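PDB 4GGT: bradavidin 2 from Bradyrhizobium japonicum, which probably serves as a secreted biotin-binding protein, with the eight-stranded antiparallel beta-barrel of the avidin family. Local coordinates for residues Gly84-Thr89 and Gly108-Arg113; Leu63-Thr68 and Thr76-Thr81; Gln48-Pro53 and Phe69-Ser74. All blocks are in the same frame, centred on the assembly; numbering follows the deposited sequence.

Overall arrangement
All three contacts belong to one closed antiparallel barrel. Contact 2, a hairpin pairing centred about 5 Å from the centre of the chain, is the most central and buries aromatic rings; five of its eleven touching residues are buried, against three of eleven in contact 1 and two of five in contact 3. Contacts 1 and 3 are centred about 11 Å out, on opposite sides of the chain's centre. Contact 1 is hairpin pairing; its strand 86-95 neighbours strand 74-80 of contact 2, and Asp109 OD2 bonds to Trp78 NE1 between them. No clear hydrogen bond crosses contact 3; the Tyr52 ring packs against side chains and backbone of the end of strand 62-69 and the turn beyond.

Contact 1. Residues Gly84-Thr89 and Gly108-Arg113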
ATOM      1  N   GLY A  84      16.223   2.440   5.633  1.00 26.67           N
ATOM      2  CA  GLY A  84      16.682   1.088   5.926  1.00 27.49           C
ATOM      3  C   GLY A  84      15.565   0.074   5.826  1.00 26.95           C
ATOM      4  O   GLY A  84      14.969  -0.078   4.767  1.00 28.70           O
ATOM      5  N   SER A  85      15.245  -0.581   6.943  1.00 27.12           N
ATOM      6  CA  SER A  85      14.288  -1.695   6.974  1.00 27.00           C
ATOM      7  C   SER A  85      12.854  -1.206   7.316  1.00 25.46           C
ATOM      8  O   SER A  85      11.942  -1.990   7.552  1.00 23.71           O
ATOM      9  CB  SER A  85      14.773  -2.769   7.957  1.00 28.32           C
ATOM     10  OG  SER A  85      14.011  -3.956   7.816  1.00 34.28           O
ATOM     11  N   GLN A  86      12.677   0.110   7.357  1.00 23.81           N
ATOM     12  CA  GLN A  86      11.375   0.679   7.724  1.00 23.96           C
ATOM     13  C   GLN A  86      10.895   1.692   6.696  1.00 22.85           C
ATOM     14  O   GLN A  86      11.697   2.421   6.086  1.00 22.92           O
ATOM     15  CB  GLN A  86      11.441   1.306   9.120  1.00 24.84           C
ATOM     16  CG  GLN A  86      11.635   0.213  10.211  1.00 27.60           C
ATOM     17  CD  GLN A  86      10.742   0.339  11.456  1.00 36.63           C
ATOM     18  OE1 GLN A  86      10.703   1.387  12.110  1.00 37.84           O
ATOM     19  NE2 GLN A  86      10.058  -0.768  11.819  1.00 39.28           N
ATOM     20  N   MET A  87       9.577   1.751   6.524  1.00 21.38           N
ATOM     21  CA  MET A  87       8.999   2.555   5.480  1.00 20.94           C
ATOM     22  C   MET A  87       7.832   3.327   6.090  1.00 19.89           C
ATOM     23  O   MET A  87       6.665   2.900   6.004  1.00 20.38           O
ATOM     24  CB  MET A  87       8.523   1.677   4.305  1.00 20.11           C
ATOM     25  CG  MET A  87       7.875   2.473   3.189  1.00 19.42           C
ATOM     26  SD  MET A  87       7.005   1.439   2.004  1.00 23.64           S
ATOM     27  CE  MET A  87       8.270   0.452   1.277  1.00 24.64           C
ATOM     28  N   PRO A  88       8.130   4.475   6.708  1.00 19.10           N
ATOM     29  CA  PRO A  88       7.025   5.239   7.254  1.00 18.83           C
ATOM     30  C   PRO A  88       6.215   5.896   6.149  1.00 18.65           C
ATOM     31  O   PRO A  88       6.770   6.367   5.178  1.00 18.08           O
ATOM     32  CB  PRO A  88       7.721   6.294   8.135  1.00 19.69           C
ATOM     33  CG  PRO A  88       9.093   6.495   7.464  1.00 19.85           C
ATOM     34  CD  PRO A  88       9.445   5.126   6.903  1.00 19.04           C
ATOM     35  N   THR A  89       4.899   5.958   6.316  1.00 18.61           N
ATOM     36  CA  THR A  89       4.036   6.497   5.261  1.00 18.85           C
ATOM     37  C   THR A  89       2.818   7.166   5.880  1.00 19.15           C
ATOM     38  O   THR A  89       2.455   6.889   7.043  1.00 19.07           O
ATOM     39  CB  THR A  89       3.457   5.383   4.335  1.00 18.60           C
ATOM     40  OG1 THR A  89       2.636   4.499   5.122  1.00 19.28           O
ATOM     41  CG2 THR A  89       4.538   4.610   3.586  1.00 20.30           C
ATOM     42  N   GLY A 108      -1.815   6.846   9.082  1.00 23.28           N
ATOM     43  CA  GLY A 108      -0.381   6.573   8.895  1.00 22.89           C
ATOM     44  C   GLY A 108      -0.096   5.085   9.014  1.00 23.09           C
ATOM     45  O   GLY A 108      -0.866   4.357   9.634  1.00 23.73           O
ATOM     46  N   ASP A 109       0.990   4.626   8.396  1.00 22.41           N
ATOM     47  CA  ASP A 109       1.409   3.221   8.502  1.00 22.17           C
ATOM     48  C   ASP A 109       2.911   3.214   8.520  1.00 21.70           C
ATOM     49  O   ASP A 109       3.547   4.025   7.846  1.00 21.29           O
ATOM     50  CB  ASP A 109       1.007   2.423   7.260  1.00 22.04           C
ATOM     51  CG  ASP A 109      -0.369   1.792   7.351  1.00 25.04           C
ATOM     52  OD1 ASP A 109      -0.799   1.424   8.469  1.00 28.35           O
ATOM     53  OD2 ASP A 109      -0.981   1.579   6.267  1.00 23.10           O
ATOM     54  N   ILE A 110       3.489   2.257   9.236  1.00 20.57           N
ATOM     55  CA  ILE A 110       4.923   1.965   9.008  1.00 20.29           C
ATOM     56  C   ILE A 110       5.014   0.526   8.506  1.00 19.21           C
ATOM     57  O   ILE A 110       4.581  -0.416   9.195  1.00 20.31           O
ATOM     58  CB  ILE A 110       5.797   2.167  10.289  1.00 20.29           C
ATOM     59  CG1 ILE A 110       5.569   3.560  10.884  1.00 20.96           C
ATOM     60  CG2 ILE A 110       7.281   1.878   9.974  1.00 21.99           C
ATOM     61  CD1 ILE A 110       6.320   3.805  12.238  1.00 22.16           C
ATOM     62  N   PHE A 111       5.562   0.356   7.313  1.00 18.89           N
ATOM     63  CA  PHE A 111       5.828  -0.969   6.782  1.00 19.07           C
ATOM     64  C   PHE A 111       7.246  -1.317   7.203  1.00 20.10           C
ATOM     65  O   PHE A 111       8.138  -0.482   7.128  1.00 20.15           O
ATOM     66  CB  PHE A 111       5.737  -0.961   5.268  1.00 20.02           C
ATOM     67  CG  PHE A 111       4.340  -0.776   4.769  1.00 20.13           C
ATOM     68  CD1 PHE A 111       3.783   0.499   4.687  1.00 19.32           C
ATOM     69  CD2 PHE A 111       3.564  -1.888   4.427  1.00 17.19           C
ATOM     70  CE1 PHE A 111       2.448   0.684   4.250  1.00 20.26           C
ATOM     71  CE2 PHE A 111       2.229  -1.742   3.970  1.00 18.46           C
ATOM     72  CZ  PHE A 111       1.677  -0.441   3.866  1.00 18.20           C
ATOM     73  N   THR A 112       7.426  -2.554   7.627  1.00 19.94           N
ATOM     74  CA  THR A 112       8.737  -3.041   8.033  1.00 22.04           C
ATOM     75  C   THR A 112       9.115  -4.152   7.089  1.00 22.22           C
ATOM     76  O   THR A 112       8.276  -5.003   6.763  1.00 21.80           O
ATOM     77  CB  THR A 112       8.652  -3.578   9.467  1.00 21.35           C
ATOM     78  OG1 THR A 112       8.405  -2.468  10.334  1.00 24.31           O
ATOM     79  CG2 THR A 112       9.974  -4.211   9.886  1.00 23.59           C
ATOM     80  N   ARG A 113      10.361  -4.121   6.608  1.00 23.36           N
ATOM     81  CA  ARG A 113      10.824  -5.163   5.712  1.00 24.26           C
ATOM     82  C   ARG A 113      10.954  -6.517   6.423  1.00 25.32           C
ATOM     83  O   ARG A 113      11.535  -6.631   7.516  1.00 25.11           O
ATOM     84  CB  ARG A 113      12.079  -4.741   4.909  1.00 24.37           C
ATOM     85  CG  ARG A 113      12.802  -5.942   4.278  1.00 29.33           C
ATOM     86  CD  ARG A 113      13.119  -5.839   2.806  1.00 35.31           C
ATOM     87  NE  ARG A 113      14.420  -5.287   2.559  1.00 35.85           N
ATOM     88  CZ  ARG A 113      15.321  -5.722   1.664  1.00 35.67           C
ATOM     89  NH1 ARG A 113      15.146  -6.789   0.878  1.00 31.59           N
ATOM     90  NH2 ARG A 113      16.454  -5.062   1.585  1.00 33.85           N
TER
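Asp109 O takes two hydrogen bonds from Thr89 in this antiparallel beta-hairpin of the avidin barrel: Thr89 N lies nearly in line with the C=O at 2.8 Å, though its N-H is bent, and Thr89 OG1 reaches the same O at 2.9 Å from above the carbonyl plane. The second bond depends on OG1 sitting between the backbone N and the carbonyl carbon (chi1 62°). Replacing Thr89 with a valine would probably leave Asp109 O without its side-chain donor and put a methyl beside the ring edge of Phe111. Asp109 N answers to Thr89 O, and the ladder continues through Met87 and Phe111, which bond in both directions, to Arg113 N and Ser85 O at 2.8 Å and 172°. The Asp109 carboxylate, a biotin-site group, turns to other partners, with OD1 in a salt bridge to Arg20. On the outer side, Gln86 NE2 lies 2.8 Å from Thr112 OG1, but the bent angle of 122° makes the bond weak. Inward, Met87 and Phe111 pack CB to CB at 4.0 Å, and Met87 SD makes an oblique Met-aromatic contact 5.1 Å from the ring centroid. Thr89 OG1 lies in the plane of that ring, 3.9 Å from Phe111 CE1.

Contact 2. Residues Leu63-Thr68 and Thr76-Thr81; sequences LYFVVT and TRWVGT
Leu63-Thr68 and Thr76-Gly80 run antiparallel, their axes 4.6 Å apart at closest and 168° between their directions. Three pairs, Leu63 with Gly80, Phe65 with Trp78 and Val67 with Thr76, each bond both ways, giving six backbone hydrogen bonds; the shortest joins Trp78 N to Phe65 O at 2.7 Å. This regular ladder of a beta-hairpin separates two faces. Leu63, Phe65, Val67, Thr76 and Trp78 occupy the buried one, while Tyr64, Val66, Arg77 and Val79 occupy the other.

The buried face centres on Trp78. A chi1 of 57° tucks the Phe65 ring over its own backbone and leans it to the partner strand. Its plane is 15° from that of the indole, but the rings are slid apart, with 4.8 Å between the centroids of Phe65 and the five-membered ring of Trp78, so overlap is slight. Contact comes instead from Phe65 CE2, 3.3 Å from Trp78 CE3, and from Trp78 CB, which makes a CH-pi contact over the phenyl face 3.9 Å from its centroid. Thr76 CG2 lies 3.4 Å above the indole face opposite the one that Phe65 CE2 approaches, and Val67 CG2 comes within 3.8 Å of Trp78 CZ3. Farther along, Leu63 CD2 fits against the backbone where Gly80 has no side chain, 3.6 Å from Thr81 N. On the outer face, Val79 CG1 sits over the centre of the Arg77 guanidinium.

Beyond the hairpin, Trp78 meets Phe111 edge-to-face, and its NE1 donates to Asp109 OD2. The indole is thus packed on both faces and tethered at its single N-H, an arrangement that satisfies a buried donor and, with the Arg20 salt bridge on OD1, is likely to help hold the Asp109 carboxylate in place.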
ATOM      1  N   LEU A  63       8.764   7.827  -1.845  1.00 25.92           N
ATOM      2  CA  LEU A  63       7.949   6.969  -2.698  1.00 23.79           C
ATOM      3  C   LEU A  63       6.465   7.181  -2.465  1.00 22.94           C
ATOM      4  O   LEU A  63       6.058   7.700  -1.426  1.00 21.44           O
ATOM      5  CB  LEU A  63       8.313   5.487  -2.466  1.00 24.60           C
ATOM      6  CG  LEU A  63       7.627   4.650  -1.362  1.00 24.93           C
ATOM      7  CD1 LEU A  63       7.942   3.144  -1.578  1.00 24.79           C
ATOM      8  CD2 LEU A  63       8.020   5.068   0.035  1.00 27.21           C
ATOM      9  N   TYR A  64       5.655   6.785  -3.447  1.00 21.64           N
ATOM     10  CA  TYR A  64       4.219   6.679  -3.210  1.00 21.25           C
ATOM     11  C   TYR A  64       3.722   5.461  -3.950  1.00 20.23           C
ATOM     12  O   TYR A  64       4.320   5.059  -4.954  1.00 19.93           O
ATOM     13  CB  TYR A  64       3.437   7.925  -3.645  1.00 22.17           C
ATOM     14  CG  TYR A  64       3.177   8.086  -5.135  1.00 25.51           C
ATOM     15  CD1 TYR A  64       4.036   8.836  -5.946  1.00 30.32           C
ATOM     16  CD2 TYR A  64       2.046   7.495  -5.734  1.00 26.91           C
ATOM     17  CE1 TYR A  64       3.756   8.996  -7.344  1.00 31.76           C
ATOM     18  CE2 TYR A  64       1.766   7.639  -7.090  1.00 29.33           C
ATOM     19  CZ  TYR A  64       2.629   8.380  -7.890  1.00 29.71           C
ATOM     20  OH  TYR A  64       2.326   8.514  -9.237  1.00 31.68           O
ATOM     21  N   PHE A  65       2.665   4.853  -3.424  1.00 18.78           N
ATOM     22  CA  PHE A  65       2.009   3.783  -4.208  1.00 17.48           C
ATOM     23  C   PHE A  65       0.518   3.794  -3.950  1.00 18.21           C
ATOM     24  O   PHE A  65       0.056   4.340  -2.933  1.00 15.94           O
ATOM     25  CB  PHE A  65       2.642   2.421  -3.974  1.00 17.60           C
ATOM     26  CG  PHE A  65       2.655   2.000  -2.522  1.00 17.03           C
ATOM     27  CD1 PHE A  65       3.695   2.413  -1.684  1.00 18.85           C
ATOM     28  CD2 PHE A  65       1.623   1.276  -1.989  1.00 19.20           C
ATOM     29  CE1 PHE A  65       3.702   2.064  -0.372  1.00 19.44           C
ATOM     30  CE2 PHE A  65       1.654   0.902  -0.653  1.00 20.17           C
ATOM     31  CZ  PHE A  65       2.662   1.321   0.144  1.00 18.36           C
ATOM     32  N   VAL A  66      -0.223   3.261  -4.914  1.00 17.47           N
ATOM     33  CA  VAL A  66      -1.680   3.271  -4.889  1.00 17.82           C
ATOM     34  C   VAL A  66      -2.171   1.839  -5.106  1.00 17.65           C
ATOM     35  O   VAL A  66      -1.636   1.097  -5.937  1.00 16.81           O
ATOM     36  CB  VAL A  66      -2.283   4.235  -5.976  1.00 19.42           C
ATOM     37  CG1 VAL A  66      -1.812   3.900  -7.381  1.00 22.58           C
ATOM     38  CG2 VAL A  66      -3.799   4.220  -5.914  1.00 18.02           C
ATOM     39  N   VAL A  67      -3.150   1.424  -4.287  1.00 16.74           N
ATOM     40  CA  VAL A  67      -3.777   0.142  -4.473  1.00 17.06           C
ATOM     41  C   VAL A  67      -5.294   0.353  -4.634  1.00 16.90           C
ATOM     42  O   VAL A  67      -5.901   1.067  -3.848  1.00 16.32           O
ATOM     43  CB  VAL A  67      -3.534  -0.782  -3.271  1.00 18.07           C
ATOM     44  CG1 VAL A  67      -4.297  -2.101  -3.435  1.00 17.45           C
ATOM     45  CG2 VAL A  67      -2.002  -1.035  -3.120  1.00 16.67           C
ATOM     46  N   THR A  68      -5.886  -0.273  -5.646  1.00 15.66           N
ATOM     47  CA  THR A  68      -7.349  -0.177  -5.848  1.00 17.93           C
ATOM     48  C   THR A  68      -7.985  -1.521  -5.492  1.00 17.16           C
ATOM     49  O   THR A  68      -7.634  -2.576  -6.055  1.00 17.44           O
ATOM     50  CB  THR A  68      -7.657   0.279  -7.295  1.00 17.37           C
ATOM     51  OG1 THR A  68      -7.158   1.600  -7.434  1.00 18.98           O
ATOM     52  CG2 THR A  68      -9.186   0.286  -7.542  1.00 17.98           C
ATOM     53  N   THR A  76      -6.528   3.257  -1.944  1.00 15.52           N
ATOM     54  CA  THR A  76      -5.679   3.961  -0.971  1.00 16.47           C
ATOM     55  C   THR A  76      -4.382   4.384  -1.640  1.00 17.08           C
ATOM     56  O   THR A  76      -3.838   3.626  -2.429  1.00 17.18           O
ATOM     57  CB  THR A  76      -5.405   3.040   0.188  1.00 16.70           C
ATOM     58  OG1 THR A  76      -6.669   2.642   0.718  1.00 20.08           O
ATOM     59  CG2 THR A  76      -4.561   3.721   1.298  1.00 17.89           C
ATOM     60  N   ARG A  77      -3.901   5.575  -1.293  1.00 17.06           N
ATOM     61  CA  ARG A  77      -2.609   6.032  -1.768  1.00 16.27           C
ATOM     62  C   ARG A  77      -1.751   6.216  -0.544  1.00 17.20           C
ATOM     63  O   ARG A  77      -2.155   6.967   0.380  1.00 16.39           O
ATOM     64  CB  ARG A  77      -2.742   7.362  -2.492  1.00 17.34           C
ATOM     65  CG  ARG A  77      -1.401   7.830  -3.119  1.00 18.33           C
ATOM     66  CD  ARG A  77      -0.548   8.655  -2.131  1.00 23.06           C
ATOM     67  NE  ARG A  77      -0.949  10.062  -1.969  1.00 24.94           N
ATOM     68  CZ  ARG A  77      -1.471  10.609  -0.874  1.00 23.88           C
ATOM     69  NH1 ARG A  77      -1.795   9.898   0.226  1.00 21.70           N
ATOM     70  NH2 ARG A  77      -1.731  11.896  -0.894  1.00 29.00           N
ATOM     71  N   TRP A  78      -0.553   5.625  -0.590  1.00 16.70           N
ATOM     72  CA  TRP A  78       0.435   5.821   0.489  1.00 17.21           C
ATOM     73  C   TRP A  78       1.561   6.694  -0.071  1.00 17.85           C
ATOM     74  O   TRP A  78       1.968   6.534  -1.229  1.00 17.57           O
ATOM     75  CB  TRP A  78       1.046   4.482   0.883  1.00 18.22           C
ATOM     76  CG  TRP A  78       0.199   3.556   1.704  1.00 17.08           C
ATOM     77  CD1 TRP A  78       0.273   3.360   3.050  1.00 18.80           C
ATOM     78  CD2 TRP A  78      -0.778   2.632   1.208  1.00 15.55           C
ATOM     79  NE1 TRP A  78      -0.632   2.395   3.456  1.00 19.68           N
ATOM     80  CE2 TRP A  78      -1.297   1.927   2.339  1.00 18.50           C
ATOM     81  CE3 TRP A  78      -1.279   2.338  -0.070  1.00 19.50           C
ATOM     82  CZ2 TRP A  78      -2.292   0.942   2.216  1.00 21.30           C
ATOM     83  CZ3 TRP A  78      -2.271   1.370  -0.210  1.00 19.03           C
ATOM     84  CH2 TRP A  78      -2.775   0.673   0.950  1.00 18.84           C
ATOM     85  N   VAL A  79       2.066   7.617   0.752  1.00 18.25           N
ATOM     86  CA  VAL A  79       3.211   8.404   0.386  1.00 20.08           C
ATOM     87  C   VAL A  79       4.162   8.365   1.607  1.00 19.81           C
ATOM     88  O   VAL A  79       3.703   8.396   2.752  1.00 19.42           O
ATOM     89  CB  VAL A  79       2.828   9.845  -0.071  1.00 21.28           C
ATOM     90  CG1 VAL A  79       1.840  10.510   0.918  1.00 24.18           C
ATOM     91  CG2 VAL A  79       4.081  10.673  -0.325  1.00 21.91           C
ATOM     92  N   GLY A  80       5.447   8.208   1.354  1.00 19.76           N
ATOM     93  CA  GLY A  80       6.407   8.082   2.451  1.00 20.64           C
ATOM     94  C   GLY A  80       7.840   8.031   1.984  1.00 20.98           C
ATOM     95  O   GLY A  80       8.208   8.604   0.943  1.00 21.43           O
ATOM     96  N   THR A  81       8.644   7.309   2.738  1.00 22.38           N
ATOM     97  CA  THR A  81      10.085   7.261   2.473  1.00 23.97           C
ATOM     98  C   THR A  81      10.598   5.928   2.945  1.00 23.79           C
ATOM     99  O   THR A  81       9.882   5.193   3.626  1.00 23.47           O
ATOM    100  CB  THR A  81      10.876   8.402   3.206  1.00 24.28           C
ATOM    101  OG1 THR A  81      10.711   8.259   4.620  1.00 28.04           O
ATOM    102  CG2 THR A  81      10.374   9.759   2.811  1.00 28.89           C
TER

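Contact 3. Residues Gln48-Pro53 and Phe69-Ser74; sequences QGIPYP and FAQCNS
This is a packing contact centred on one side chain, the Tyr52 ring, with no clear hydrogen bond across it, made where strand 51-59 sets out and where the chain turns between strands 62-69 and 74-80. Phe69 CA lies over one face of the tyrosine ring in a CH-pi contact, 3.8 Å from the centroid and 14° off the normal, while Ile50 CD1 sits 3.2 Å above the opposite face. The phenyl ring of Phe69 stands nearly perpendicular to that of Tyr52, at 86°, but is displaced into an oblique pair; the closest carbons are Tyr52 CD1 and Phe69 CD2 at 3.4 Å. As modelled, a bend at chi2 (64°) brings Gln71 NE2 to the ring's edge near its plane, but the approach to Tyr52 OH is so short that this placement is doubtful.

The turn itself is a short 3-10 segment, Ala70-Cys72, in which Cys72 N bonds to Phe69 O at 3.0 Å. Phe69 N bonds to Ser74 O at 2.8 Å, closing the turn's base. The disulfide from Cys72 to Cys47 ties it to the loop preceding strand 51-59, where Phe45 meets Phe69 edge-to-face. Ser74 is a biotin-binding residue, as are Asn40, whose side chain lies about 4 Å from that of Phe69, and Ala46, about 7 Å from that of Gln71; no ligand is bound in this chain. The packing therefore lies beside the ligand pocket at one end of an avidin-type barrel.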
ATOM      1  N   GLN A  48     -10.473  -8.057   1.846  1.00 22.83           N
ATOM      2  CA  GLN A  48      -9.334  -8.621   2.547  1.00 23.84           C
ATOM      3  C   GLN A  48      -8.967  -9.963   1.942  1.00 23.93           C
ATOM      4  O   GLN A  48      -9.826 -10.704   1.455  1.00 24.74           O
ATOM      5  CB  GLN A  48      -9.634  -8.742   4.039  1.00 24.13           C
ATOM      6  CG  GLN A  48     -10.626  -9.848   4.420  1.00 25.19           C
ATOM      7  CD  GLN A  48      -9.968 -11.172   4.798  1.00 28.20           C
ATOM      8  OE1 GLN A  48     -10.498 -12.259   4.498  1.00 34.33           O
ATOM      9  NE2 GLN A  48      -8.825 -11.096   5.462  1.00 28.22           N
ATOM     10  N   GLY A  49      -7.682 -10.279   1.955  1.00 23.71           N
ATOM     11  CA  GLY A  49      -7.223 -11.566   1.496  1.00 24.00           C
ATOM     12  C   GLY A  49      -7.107 -11.680  -0.004  1.00 24.63           C
ATOM     13  O   GLY A  49      -6.747 -12.731  -0.519  1.00 25.30           O
ATOM     14  N   ILE A  50      -7.448 -10.628  -0.732  1.00 24.41           N
ATOM     15  CA  ILE A  50      -7.257 -10.739  -2.154  1.00 25.57           C
ATOM     16  C   ILE A  50      -6.105  -9.818  -2.569  1.00 24.57           C
ATOM     17  O   ILE A  50      -6.024  -8.670  -2.092  1.00 23.97           O
ATOM     18  CB  ILE A  50      -8.566 -10.619  -3.009  1.00 27.21           C
ATOM     19  CG1 ILE A  50      -8.716  -9.301  -3.670  1.00 28.50           C
ATOM     20  CG2 ILE A  50      -9.824 -11.208  -2.346  1.00 27.68           C
ATOM     21  CD1 ILE A  50      -8.377  -9.456  -5.076  1.00 30.39           C
ATOM     22  N   PRO A  51      -5.184 -10.356  -3.380  1.00 24.94           N
ATOM     23  CA  PRO A  51      -4.022  -9.566  -3.826  1.00 23.71           C
ATOM     24  C   PRO A  51      -4.404  -8.585  -4.929  1.00 23.50           C
ATOM     25  O   PRO A  51      -5.119  -8.954  -5.867  1.00 23.23           O
ATOM     26  CB  PRO A  51      -3.048 -10.635  -4.319  1.00 24.16           C
ATOM     27  CG  PRO A  51      -3.952 -11.705  -4.900  1.00 25.73           C
ATOM     28  CD  PRO A  51      -5.136 -11.739  -3.906  1.00 24.84           C
ATOM     29  N   TYR A  52      -3.987  -7.329  -4.765  1.00 21.64           N
ATOM     30  CA  TYR A  52      -4.200  -6.290  -5.772  1.00 21.18           C
ATOM     31  C   TYR A  52      -2.892  -5.692  -6.208  1.00 20.42           C
ATOM     32  O   TYR A  52      -1.933  -5.656  -5.424  1.00 20.43           O
ATOM     33  CB  TYR A  52      -5.074  -5.190  -5.225  1.00 22.65           C
ATOM     34  CG  TYR A  52      -6.505  -5.609  -5.010  1.00 22.03           C
ATOM     35  CD1 TYR A  52      -6.991  -5.832  -3.722  1.00 23.98           C
ATOM     36  CD2 TYR A  52      -7.362  -5.802  -6.098  1.00 25.04           C
ATOM     37  CE1 TYR A  52      -8.280  -6.195  -3.512  1.00 25.92           C
ATOM     38  CE2 TYR A  52      -8.678  -6.193  -5.904  1.00 25.64           C
ATOM     39  CZ  TYR A  52      -9.126  -6.379  -4.605  1.00 26.80           C
ATOM     40  OH  TYR A  52     -10.424  -6.773  -4.393  1.00 29.53           O
ATOM     41  N   PRO A  53      -2.834  -5.193  -7.454  1.00 20.44           N
ATOM     42  CA  PRO A  53      -1.608  -4.513  -7.873  1.00 20.61           C
ATOM     43  C   PRO A  53      -1.315  -3.280  -7.033  1.00 20.76           C
ATOM     44  O   PRO A  53      -2.241  -2.571  -6.607  1.00 21.75           O
ATOM     45  CB  PRO A  53      -1.931  -4.057  -9.306  1.00 19.70           C
ATOM     46  CG  PRO A  53      -2.982  -4.947  -9.761  1.00 21.20           C
ATOM     47  CD  PRO A  53      -3.831  -5.244  -8.541  1.00 19.54           C
ATOM     48  N   PHE A  69      -8.840  -1.504  -4.471  1.00 18.85           N
ATOM     49  CA  PHE A  69      -9.498  -2.729  -4.012  1.00 19.06           C
ATOM     50  C   PHE A  69     -10.782  -2.813  -4.838  1.00 19.52           C
ATOM     51  O   PHE A  69     -11.816  -2.226  -4.480  1.00 20.24           O
ATOM     52  CB  PHE A  69      -9.797  -2.683  -2.509  1.00 20.51           C
ATOM     53  CG  PHE A  69      -8.566  -2.441  -1.664  1.00 18.79           C
ATOM     54  CD1 PHE A  69      -8.220  -1.147  -1.297  1.00 20.53           C
ATOM     55  CD2 PHE A  69      -7.740  -3.505  -1.317  1.00 20.64           C
ATOM     56  CE1 PHE A  69      -7.053  -0.914  -0.529  1.00 22.29           C
ATOM     57  CE2 PHE A  69      -6.568  -3.303  -0.562  1.00 22.29           C
ATOM     58  CZ  PHE A  69      -6.236  -2.022  -0.168  1.00 21.77           C
ATOM     59  N   ALA A  70     -10.677  -3.477  -5.979  1.00 20.76           N
ATOM     60  CA  ALA A  70     -11.638  -3.254  -7.070  1.00 21.83           C
ATOM     61  C   ALA A  70     -13.056  -3.623  -6.686  1.00 23.62           C
ATOM     62  O   ALA A  70     -14.003  -2.866  -7.003  1.00 23.99           O
ATOM     63  CB  ALA A  70     -11.206  -3.991  -8.321  1.00 22.59           C
ATOM     64  N   GLN A  71     -13.207  -4.743  -5.989  1.00 24.22           N
ATOM     65  CA  GLN A  71     -14.553  -5.253  -5.674  1.00 25.88           C
ATOM     66  C   GLN A  71     -15.250  -4.431  -4.581  1.00 25.93           C
ATOM     67  O   GLN A  71     -16.458  -4.557  -4.372  1.00 26.23           O
ATOM     68  CB  GLN A  71     -14.493  -6.751  -5.315  1.00 26.65           C
ATOM     69  CG  GLN A  71     -14.199  -7.685  -6.511  1.00 29.37           C
ATOM     70  CD  GLN A  71     -12.827  -7.476  -7.140  1.00 35.25           C
ATOM     71  OE1 GLN A  71     -12.707  -7.327  -8.367  1.00 40.96           O
ATOM     72  NE2 GLN A  71     -11.787  -7.438  -6.310  1.00 35.74           N
ATOM     73  N   CYS A  72     -14.485  -3.563  -3.917  1.00 25.55           N
ATOM     74  CA  CYS A  72     -14.937  -2.735  -2.805  1.00 24.92           C
ATOM     75  C   CYS A  72     -15.067  -1.241  -3.135  1.00 23.77           C
ATOM     76  O   CYS A  72     -15.337  -0.436  -2.246  1.00 23.89           O
ATOM     77  CB  CYS A  72     -13.975  -2.926  -1.619  1.00 25.60           C
ATOM     78  SG  CYS A  72     -13.984  -4.675  -1.057  1.00 33.72           S
ATOM     79  N   ASN A  73     -14.874  -0.847  -4.398  1.00 21.89           N
ATOM     80  CA  ASN A  73     -14.998   0.576  -4.748  1.00 20.71           C
ATOM     81  C   ASN A  73     -14.195   1.478  -3.817  1.00 19.86           C
ATOM     82  O   ASN A  73     -14.680   2.463  -3.234  1.00 18.15           O
ATOM     83  CB  ASN A  73     -16.479   1.041  -4.837  1.00 22.15           C
ATOM     84  CG  ASN A  73     -17.360   0.076  -5.631  1.00 23.22           C
ATOM     85  OD1 ASN A  73     -18.340  -0.442  -5.098  1.00 30.39           O
ATOM     86  ND2 ASN A  73     -17.001  -0.197  -6.860  1.00 19.74           N
ATOM     87  N   SER A  74     -12.924   1.128  -3.681  1.00 19.56           N
ATOM     88  CA  SER A  74     -12.064   1.928  -2.855  1.00 19.62           C
ATOM     89  C   SER A  74     -10.653   1.862  -3.382  1.00 18.22           C
ATOM     90  O   SER A  74     -10.268   0.892  -4.052  1.00 18.94           O
ATOM     91  CB  SER A  74     -12.148   1.514  -1.379  1.00 21.35           C
ATOM     92  OG  SER A  74     -11.929   0.152  -1.196  1.00 27.10           O
TER